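Local coordinates for uronate dehydrogenase (Agrobacterium tumefaciens, PDB 3RFX), which catalyses the NAD-dependent oxidation of uronic acids such as galacturonate and glucuronate, the first step of their oxidative breakdown to aldaric acids, at residues A[206-211]-A[226-231]; A[77-82]-A[261-266]; A[58-63]-A[97-101]. The protein carries 1 engineered substitution. All blocks are in the same frame, centred on the assembly; numbering follows the deposited sequence.

Contact 1: A[206-211]-A[226-231]; sequences ASANDA and PKDNAE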
loop_
_atom_site.group_PDB
_atom_site.type_symbol
_atom_site.label_atom_id
_atom_site.label_comp_id
_atom_site.label_asym_id
_atom_site.label_seq_id
_atom_site.Cartn_x
_atom_site.Cartn_y
_atom_site.Cartn_z
ATOM N N ALA A 206 -2.143 -22.481 9.862
ATOM C CA ALA A 206 -2.431 -23.391 8.756
ATOM C C ALA A 206 -1.150 -24.053 8.277
ATOM O O ALA A 206 -0.070 -23.473 8.388
ATOM C CB ALA A 206 -3.075 -22.631 7.609
ATOM N N SER A 207 -1.265 -25.259 7.727
ATOM C CA SER A 207 -0.121 -25.900 7.100
ATOM C C SER A 207 0.225 -25.213 5.767
ATOM O O SER A 207 -0.353 -24.187 5.443
ATOM C CB SER A 207 -0.368 -27.398 6.943
ATOM O OG SER A 207 -0.372 -28.018 8.223
ATOM N N ALA A 208 1.184 -25.754 5.019
ATOM C CA ALA A 208 1.615 -25.122 3.767
ATOM C C ALA A 208 0.711 -25.578 2.624
ATOM O O ALA A 208 1.149 -26.265 1.698
ATOM C CB ALA A 208 3.076 -25.461 3.464
ATOM N N ASN A 209 -0.555 -25.198 2.707
ATOM C CA ASN A 209 -1.558 -25.662 1.753
ATOM C C ASN A 209 -1.517 -24.886 0.441
ATOM O O ASN A 209 -1.515 -23.654 0.450
ATOM C CB ASN A 209 -2.951 -25.544 2.388
ATOM C CG ASN A 209 -3.029 -26.220 3.751
ATOM O OD1 ASN A 209 -2.385 -27.247 3.979
ATOM N ND2 ASN A 209 -3.784 -25.625 4.672
ATOM N N ASP A 210 -1.492 -25.596 -0.686
ATOM C CA ASP A 210 -1.538 -24.930 -1.990
ATOM C C ASP A 210 -2.704 -23.949 -2.046
ATOM O O ASP A 210 -2.582 -22.875 -2.630
ATOM C CB ASP A 210 -1.683 -25.935 -3.138
ATOM C CG ASP A 210 -0.403 -26.699 -3.424
ATOM O OD1 ASP A 210 0.617 -26.457 -2.742
ATOM O OD2 ASP A 210 -0.428 -27.545 -4.344
ATOM N N ALA A 211 -3.839 -24.322 -1.447
ATOM C CA ALA A 211 -5.022 -23.456 -1.470
ATOM C C ALA A 211 -5.191 -22.537 -0.257
ATOM O O ALA A 211 -6.288 -22.033 -0.012
ATOM C CB ALA A 211 -6.299 -24.292 -1.687
ATOM N N PRO A 226 5.824 -24.294 7.833
ATOM C CA PRO A 226 5.081 -25.561 7.915
ATOM C C PRO A 226 5.443 -26.494 6.761
ATOM O O PRO A 226 5.834 -26.023 5.695
ATOM C CB PRO A 226 3.613 -25.127 7.835
ATOM C CG PRO A 226 3.630 -23.747 7.266
ATOM C CD PRO A 226 4.947 -23.126 7.641
ATOM N N LYS A 227 5.317 -27.803 6.972
ATOM C CA LYS A 227 5.787 -28.784 5.998
ATOM C C LYS A 227 4.663 -29.601 5.348
ATOM O O LYS A 227 4.845 -30.158 4.269
ATOM C CB LYS A 227 6.793 -29.743 6.652
ATOM C CG LYS A 227 8.019 -29.055 7.237
ATOM C CD LYS A 227 8.756 -28.260 6.165
ATOM C CE LYS A 227 9.903 -27.441 6.756
ATOM N NZ LYS A 227 10.622 -26.692 5.691
ATOM N N ASP A 228 3.509 -29.683 5.997
ATOM C CA ASP A 228 2.422 -30.496 5.444
ATOM C C ASP A 228 1.599 -29.682 4.447
ATOM O O ASP A 228 1.680 -28.459 4.435
ATOM C CB ASP A 228 1.560 -31.062 6.563
ATOM C CG ASP A 228 2.305 -32.112 7.385
ATOM O OD1 ASP A 228 2.958 -32.988 6.777
ATOM O OD2 ASP A 228 2.243 -32.063 8.629
ATOM N N ASN A 229 0.822 -30.362 3.604
ATOM C CA ASN A 229 0.112 -29.684 2.519
ATOM C C ASN A 229 -1.216 -30.398 2.284
ATOM O O ASN A 229 -1.236 -31.563 1.865
ATOM C CB ASN A 229 0.969 -29.733 1.256
ATOM C CG ASN A 229 0.400 -28.901 0.111
ATOM O OD1 ASN A 229 -0.758 -28.479 0.132
ATOM N ND2 ASN A 229 1.231 -28.659 -0.894
ATOM N N ALA A 230 -2.312 -29.700 2.552
ATOM C CA ALA A 230 -3.642 -30.290 2.438
ATOM C C ALA A 230 -3.970 -30.712 1.004
ATOM O O ALA A 230 -4.834 -31.565 0.778
ATOM C CB ALA A 230 -4.690 -29.312 2.955
ATOM N N GLU A 231 -3.278 -30.122 0.036
ATOM C CA GLU A 231 -3.571 -30.398 -1.370
ATOM C C GLU A 231 -3.443 -31.892 -1.684
ATOM O O GLU A 231 -4.118 -32.413 -2.583
ATOM C CB GLU A 231 -2.655 -29.570 -2.277
ATOM C CG GLU A 231 -3.015 -29.621 -3.755
ATOM C CD GLU A 231 -4.375 -29.011 -4.082
ATOM O OE1 GLU A 231 -4.907 -28.184 -3.293
ATOM O OE2 GLU A 231 -4.911 -29.359 -5.161
HETATM O O HOH W 1 -4.429 -27.092 -0.751
#
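In the long loop region between strand 202-205 and helix 234-238, residues 206-211 and 226-231 lie side by side in the same direction, coming closest where Asn209 faces Asn229. The pairing relies heavily on amide side chains. One backbone bond opens it: Ala208, the centre of an inverse gamma turn, donates its N-H to Asp228 O (2.8 Å between Ala208 N and that oxygen). Ala208 is small enough to set its CB near Pro226 CG (4.2 Å).

Next come two reciprocal asparagines. Asn209 OD1 takes the N-H of Ala230 (2.8 Å), the donor standing above the carbonyl plane, while Asn209 ND2 turns to the carbonyls of Ser177 and Trp179. Asn229 has CG anti to its own N (chi1 -173°), which carries the amide across to 206-211. There Asn229 OD1 is gripped from opposite faces by two backbone N-H groups, those of Asp210 (3.1 Å) and Glu231 (3.0 Å). On the other branch, Asn229 ND2 donates to Asp210 OD1 (2.9 Å), reaching it from well above the carboxylate plane, with amide and carboxylate 68° apart. An asparagine suits the position because one amide both accepts and donates, and three bonds fix its rotation.

Asp210 also lies against the CG of Glu231, their carboxylates nearly parallel, with Asp210 OD2 and Glu231 OE1 4.6 Å apart. Any repulsion is probably eased by Arg234, which forms a salt bridge with Glu231 OE2, while a water links Glu231 OE1 to Ala211 N. Ser207 and Asp228 direct their polar ends elsewhere, to Asp184 and Ser181. The bond from Glu231 N back to Asn229 OD1 defines an Asx turn, here leading into the 3-10 segment that starts at Ala230.

Contact 2: A[77-82]-A[261-266]; sequences EKPFEQ and NPIFKQ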
loop_
_atom_site.group_PDB
_atom_site.type_symbol
_atom_site.label_atom_id
_atom_site.label_comp_id
_atom_site.label_asym_id
_atom_site.label_seq_id
_atom_site.Cartn_x
_atom_site.Cartn_y
_atom_site.Cartn_z
ATOM N N GLU A 77 -19.391 -21.995 18.574
ATOM C CA GLU A 77 -20.368 -20.977 18.928
ATOM C C GLU A 77 -21.271 -21.479 20.051
ATOM O O GLU A 77 -21.837 -22.569 19.964
ATOM C CB GLU A 77 -21.183 -20.540 17.707
ATOM C CG GLU A 77 -22.072 -19.324 17.943
ATOM C CD GLU A 77 -21.296 -18.019 18.116
ATOM O OE1 GLU A 77 -20.045 -18.052 18.030
ATOM O OE2 GLU A 77 -21.944 -16.961 18.311
ATOM N N LYS A 78 -21.385 -20.678 21.108
ATOM C CA LYS A 78 -22.185 -21.029 22.276
ATOM C C LYS A 78 -22.854 -19.772 22.779
ATOM O O LYS A 78 -22.581 -18.684 22.270
ATOM C CB LYS A 78 -21.306 -21.623 23.382
ATOM C CG LYS A 78 -20.719 -22.968 23.039
ATOM C CD LYS A 78 -20.462 -23.781 24.295
ATOM C CE LYS A 78 -20.017 -25.205 23.969
ATOM N NZ LYS A 78 -21.094 -25.990 23.311
ATOM N N PRO A 79 -23.757 -19.912 23.763
ATOM C CA PRO A 79 -24.382 -18.734 24.362
ATOM C C PRO A 79 -23.346 -17.842 25.046
ATOM O O PRO A 79 -22.289 -18.313 25.478
ATOM C CB PRO A 79 -25.336 -19.334 25.403
ATOM C CG PRO A 79 -25.665 -20.692 24.855
ATOM C CD PRO A 79 -24.381 -21.167 24.230
ATOM N N PHE A 80 -23.673 -16.561 25.138
ATOM C CA PHE A 80 -22.774 -15.552 25.680
ATOM C C PHE A 80 -22.256 -15.898 27.071
ATOM O O PHE A 80 -21.069 -15.749 27.346
ATOM C CB PHE A 80 -23.477 -14.193 25.703
ATOM C CG PHE A 80 -22.609 -13.068 26.196
ATOM C CD1 PHE A 80 -21.538 -12.621 25.443
ATOM C CD2 PHE A 80 -22.872 -12.455 27.410
ATOM C CE1 PHE A 80 -20.734 -11.583 25.894
ATOM C CE2 PHE A 80 -22.075 -11.417 27.867
ATOM C CZ PHE A 80 -21.006 -10.983 27.104
ATOM N N GLU A 81 -23.140 -16.367 27.948
ATOM C CA GLU A 81 -22.743 -16.655 29.329
ATOM C C GLU A 81 -21.522 -17.569 29.412
ATOM O O GLU A 81 -20.592 -17.312 30.180
ATOM C CB GLU A 81 -23.911 -17.248 30.128
ATOM C CG GLU A 81 -25.070 -16.281 30.371
ATOM C CD GLU A 81 -26.016 -16.143 29.174
ATOM O OE1 GLU A 81 -25.778 -16.779 28.119
ATOM O OE2 GLU A 81 -27.011 -15.392 29.299
ATOM N N GLN A 82 -21.517 -18.636 28.622
ATOM C CA GLN A 82 -20.411 -19.583 28.650
ATOM C C GLN A 82 -19.129 -18.996 28.042
ATOM O O GLN A 82 -18.026 -19.300 28.492
ATOM C CB GLN A 82 -20.793 -20.857 27.899
ATOM C CG GLN A 82 -22.097 -21.478 28.378
ATOM C CD GLN A 82 -22.475 -22.701 27.576
ATOM O OE1 GLN A 82 -21.607 -23.432 27.089
ATOM N NE2 GLN A 82 -23.777 -22.936 27.434
ATOM N N ASN A 261 -24.601 -19.414 11.896
ATOM C CA ASN A 261 -25.058 -19.494 13.292
ATOM C C ASN A 261 -25.835 -18.249 13.693
ATOM O O ASN A 261 -25.422 -17.121 13.384
ATOM C CB ASN A 261 -23.883 -19.661 14.272
ATOM C CG ASN A 261 -23.231 -21.021 14.201
ATOM O OD1 ASN A 261 -23.864 -22.016 13.844
ATOM N ND2 ASN A 261 -21.950 -21.082 14.577
ATOM N N PRO A 262 -26.961 -18.440 14.399
ATOM C CA PRO A 262 -27.649 -17.330 15.057
ATOM C C PRO A 262 -26.918 -17.017 16.364
ATOM O O PRO A 262 -25.882 -17.618 16.630
ATOM C CB PRO A 262 -29.030 -17.921 15.358
ATOM C CG PRO A 262 -28.740 -19.372 15.629
ATOM C CD PRO A 262 -27.589 -19.743 14.701
ATOM N N ILE A 263 -27.434 -16.084 17.151
ATOM C CA ILE A 263 -26.943 -15.901 18.509
ATOM C C ILE A 263 -27.633 -16.969 19.354
ATOM O O ILE A 263 -28.843 -16.910 19.549
ATOM C CB ILE A 263 -27.314 -14.514 19.060
ATOM C CG1 ILE A 263 -26.734 -13.415 18.171
ATOM C CG2 ILE A 263 -26.855 -14.364 20.520
ATOM C CD1 ILE A 263 -25.226 -13.526 17.980
ATOM N N PHE A 264 -26.882 -17.962 19.815
ATOM C CA PHE A 264 -27.479 -19.039 20.606
ATOM C C PHE A 264 -27.811 -18.562 22.017
ATOM O O PHE A 264 -27.102 -17.729 22.578
ATOM C CB PHE A 264 -26.542 -20.240 20.700
ATOM C CG PHE A 264 -26.292 -20.931 19.390
ATOM C CD1 PHE A 264 -27.343 -21.270 18.551
ATOM C CD2 PHE A 264 -25.004 -21.282 19.020
ATOM C CE1 PHE A 264 -27.106 -21.929 17.352
ATOM C CE2 PHE A 264 -24.756 -21.937 17.827
ATOM C CZ PHE A 264 -25.812 -22.265 16.989
ATOM N N LYS A 265 -28.875 -19.112 22.593
ATOM C CA LYS A 265 -29.346 -18.704 23.914
ATOM C C LYS A 265 -29.361 -19.880 24.893
ATOM O O LYS A 265 -29.472 -21.040 24.489
ATOM C CB LYS A 265 -30.752 -18.125 23.805
ATOM C CG LYS A 265 -30.893 -17.000 22.795
ATOM C CD LYS A 265 -30.419 -15.679 23.363
ATOM C CE LYS A 265 -30.722 -14.540 22.396
ATOM N NZ LYS A 265 -30.784 -13.219 23.086
ATOM N N GLN A 266 -29.247 -19.573 26.181
ATOM C CA GLN A 266 -29.288 -20.597 27.222
ATOM C C GLN A 266 -30.718 -21.006 27.543
ATOM O O GLN A 266 -31.236 -21.961 26.965
ATOM C CB GLN A 266 -28.578 -20.114 28.490
ATOM C CG GLN A 266 -27.067 -20.189 28.405
ATOM C CD GLN A 266 -26.393 -19.854 29.718
ATOM O OE1 GLN A 266 -26.836 -18.962 30.449
ATOM N NE2 GLN A 266 -25.312 -20.569 30.029
HETATM O O HOH W 2 -23.289 -16.556 15.943
HETATM O O HOH W 3 -24.056 -17.490 20.144
HETATM O O HOH W 4 -26.156 -15.676 24.132
HETATM O O HOH W 5 -28.014 -16.397 26.506
#
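The phenyl ring of Phe264 has the carbonyl oxygen of Pro262 over the centre of one face, 4.2 Å above the plane, and the backbone of Glu77 and Lys78 at its edge. Glu77 O lies 3.5 Å from Phe264 CD2, so a carbonyl faces the slightly positive rim of the ring. A second pair of flat groups lies near the C-terminal end: the carboxylate of Glu81 and the amide of Gln266 stack with planes 10° apart, Gln266 OE1 sitting 3.2 Å from Glu81 CD.

Glu77 turns its methylenes to this contact. With CG anti to its N (chi1 -171°), the Glu77 chain places CG 3.7 Å from Phe264 CD2, and CB packs on Asn261 ND2. Its carboxylate accepts from the backbone N-H groups of Leu135 and the engineered Ala136, an active-site position, and from water at this contact; these donors probably help to stabilise the charge of a buried acid.

Pro79, the N-cap of helix 80-100, needs no N-H there and presents the CH2 groups of its ring. Pro79 CB meets Gln266 CG (3.6 Å), and the CA-H of Pro79 points to Phe264 O (3.4 Å from CA).

Water carries the polar traffic. One molecule joins Glu77 OE2, Lys78 O and Phe264 N, accepting from that N-H (2.9 Å). Another runs from Phe80 N to Phe264 O (2.7 Å), so the first N-H of the helix is satisfied through solvent. Lys265 NZ forms a salt bridge with Glu96 of the third subunit, where Phe80 also stacks on Tyr92.

Direct contact is thus van der Waals packing, the Glu81-Gln266 stack and a CA-H...O contact, and individual bridging waters supply the hydrogen bonds between the C-terminal tail and the helix start.

Contact 3: A[58-63]-A[97-101]; sequences VNAMVA and AARAH. With PO4 (phosphate ion), chain E.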
loop_
_atom_site.group_PDB
_atom_site.type_symbol
_atom_site.label_atom_id
_atom_site.label_comp_id
_atom_site.label_asym_id
_atom_site.label_seq_id
_atom_site.Cartn_x
_atom_site.Cartn_y
_atom_site.Cartn_z
ATOM N N VAL A 58 -6.704 -20.012 38.841
ATOM C CA VAL A 58 -5.836 -19.729 37.699
ATOM C C VAL A 58 -4.433 -19.292 38.146
ATOM O O VAL A 58 -3.426 -19.754 37.610
ATOM C CB VAL A 58 -6.470 -18.684 36.757
ATOM C CG1 VAL A 58 -5.499 -18.313 35.650
ATOM C CG2 VAL A 58 -7.761 -19.243 36.164
ATOM N N ASN A 59 -4.370 -18.420 39.147
ATOM C CA ASN A 59 -3.079 -18.052 39.727
ATOM C C ASN A 59 -2.247 -19.277 40.122
ATOM O O ASN A 59 -1.072 -19.386 39.763
ATOM C CB ASN A 59 -3.272 -17.113 40.922
ATOM C CG ASN A 59 -1.964 -16.518 41.408
ATOM O OD1 ASN A 59 -1.122 -17.217 41.984
ATOM N ND2 ASN A 59 -1.781 -15.223 41.174
ATOM N N ALA A 60 -2.862 -20.213 40.844
ATOM C CA ALA A 60 -2.174 -21.439 41.246
ATOM C C ALA A 60 -1.787 -22.307 40.047
ATOM O O ALA A 60 -0.709 -22.915 40.016
ATOM C CB ALA A 60 -3.032 -22.228 42.231
ATOM N N MET A 61 -2.671 -22.360 39.052
ATOM C CA MET A 61 -2.418 -23.124 37.837
ATOM C C MET A 61 -1.150 -22.636 37.139
ATOM O O MET A 61 -0.322 -23.431 36.688
ATOM C CB MET A 61 -3.622 -23.008 36.890
ATOM C CG MET A 61 -3.510 -23.833 35.614
ATOM S SD MET A 61 -4.897 -23.499 34.509
ATOM C CE MET A 61 -4.730 -21.727 34.299
ATOM N N VAL A 62 -0.993 -21.320 37.069
ATOM C CA VAL A 62 0.122 -20.733 36.330
ATOM C C VAL A 62 1.447 -20.724 37.103
ATOM O O VAL A 62 2.517 -20.908 36.520
ATOM C CB VAL A 62 -0.236 -19.306 35.841
ATOM C CG1 VAL A 62 0.992 -18.598 35.267
ATOM C CG2 VAL A 62 -1.359 -19.375 34.796
ATOM N N ALA A 63 1.369 -20.507 38.415
ATOM C CA ALA A 63 2.568 -20.398 39.252
ATOM C C ALA A 63 3.520 -21.572 39.050
ATOM O O ALA A 63 3.112 -22.734 39.100
ATOM C CB ALA A 63 2.176 -20.263 40.734
ATOM N N ALA A 97 -2.523 -13.765 36.018
ATOM C CA ALA A 97 -1.745 -14.806 36.673
ATOM C C ALA A 97 -0.331 -14.867 36.108
ATOM O O ALA A 97 0.647 -15.015 36.848
ATOM C CB ALA A 97 -2.431 -16.146 36.540
ATOM N N ALA A 98 -0.216 -14.748 34.792
ATOM C CA ALA A 98 1.095 -14.745 34.167
ATOM C C ALA A 98 1.886 -13.528 34.643
ATOM O O ALA A 98 3.084 -13.617 34.905
ATOM C CB ALA A 98 0.963 -14.740 32.637
ATOM N N ARG A 99 1.212 -12.393 34.750
ATOM C CA ARG A 99 1.888 -11.152 35.122
ATOM C C ARG A 99 2.449 -11.268 36.547
ATOM O O ARG A 99 3.485 -10.682 36.874
ATOM C CB ARG A 99 0.931 -9.967 35.012
ATOM C CG ARG A 99 1.586 -8.625 35.322
ATOM C CD ARG A 99 0.699 -7.451 34.948
ATOM N NE ARG A 99 -0.450 -7.288 35.838
ATOM C CZ ARG A 99 -0.410 -6.622 36.989
ATOM N NH1 ARG A 99 0.731 -6.060 37.391
ATOM N NH2 ARG A 99 -1.505 -6.516 37.737
ATOM N N ALA A 100 1.767 -12.053 37.377
ATOM C CA ALA A 100 2.171 -12.255 38.767
ATOM C C ALA A 100 3.261 -13.312 38.931
ATOM O O ALA A 100 3.864 -13.422 40.001
ATOM C CB ALA A 100 0.950 -12.605 39.623
ATOM N N HIS A 101 3.526 -14.084 37.878
ATOM C CA HIS A 101 4.463 -15.197 37.975
ATOM C C HIS A 101 5.528 -15.252 36.878
ATOM O O HIS A 101 5.811 -16.318 36.335
ATOM C CB HIS A 101 3.705 -16.534 38.077
ATOM C CG HIS A 101 2.876 -16.651 39.318
ATOM N ND1 HIS A 101 3.415 -16.995 40.539
ATOM C CD2 HIS A 101 1.560 -16.418 39.540
ATOM C CE1 HIS A 101 2.461 -16.991 41.456
ATOM N NE2 HIS A 101 1.327 -16.643 40.875
HETATM P P PO4 E . 6.997 -17.236 40.700
HETATM O O1 PO4 E . 5.889 -16.312 41.141
HETATM O O2 PO4 E . 7.901 -16.507 39.735
HETATM O O3 PO4 E . 7.808 -17.636 41.910
HETATM O O4 PO4 E . 6.397 -18.466 40.039
#
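Asn59 and Ala97 bring the two backbones to a CA-CA distance of 4.7 Å, and the last turns of helices 55-62 and 80-100 then run on in the same direction toward Ala63, the first residue past its helix, and His101. So tight an approach depends on alanine. The CB of Ala97 is the whole side chain, and it fits against Asn59 CA (3.8 Å) and touches methyls of both valines. Val62 CG2 reaches Ala97 CB at 3.8 Å and Val58 CG1 approaches from the previous turn, while Val62 CG1, anti to its own N (chi1 171°), rests by the CA of Ala98.

The two helices belong to successive beta-alpha-beta crossovers of the Rossmann fold: helix 55-62 leads from strand 45-49 to strand 67-70, and helix 80-100 connects strand 67-70 with strand 105-111. Inward, Val62 continues onto Leu7 of strand 5-9 and Leu94 of helix 80-100.

At the outer end His101 bridges the two helix ends. His101 NE2 donates to Asn59 OD1 (2.7 Å), coming from above the amide plane, with ring and amide 73° apart. The CB of Ala63 lies over one face of the His101 imidazole, 3.5 Å from the centroid, a CH-pi contact offset toward CE1 and ND1. The ring's other nitrogen, His101 ND1, donates to O1 of a phosphate ion (2.6 Å), probably from the crystallisation liquor. Donation from both nitrogens would suit a protonated imidazole, which the nearby anion would probably favour.

The three contacts lie on different parts of one Rossmann-type subunit. Contacts 2 and 3 share helix 80-100, contact 2 at its start and contact 3 at its end; their centres are 29 Å apart and their nearest atoms about 13 Å. Both lie near the cofactor without touching it: the side chains of Lys78 and Val58 are about 7 Å from the bound NAD. Contact 1 stands apart, across the chain's centre from contact 3 (36 Å between centres) and 32 Å from contact 2. All three reach other copies: contact 1 the second, contacts 2 and 3 the third, where Arg99 packs on Ile263 of that subunit.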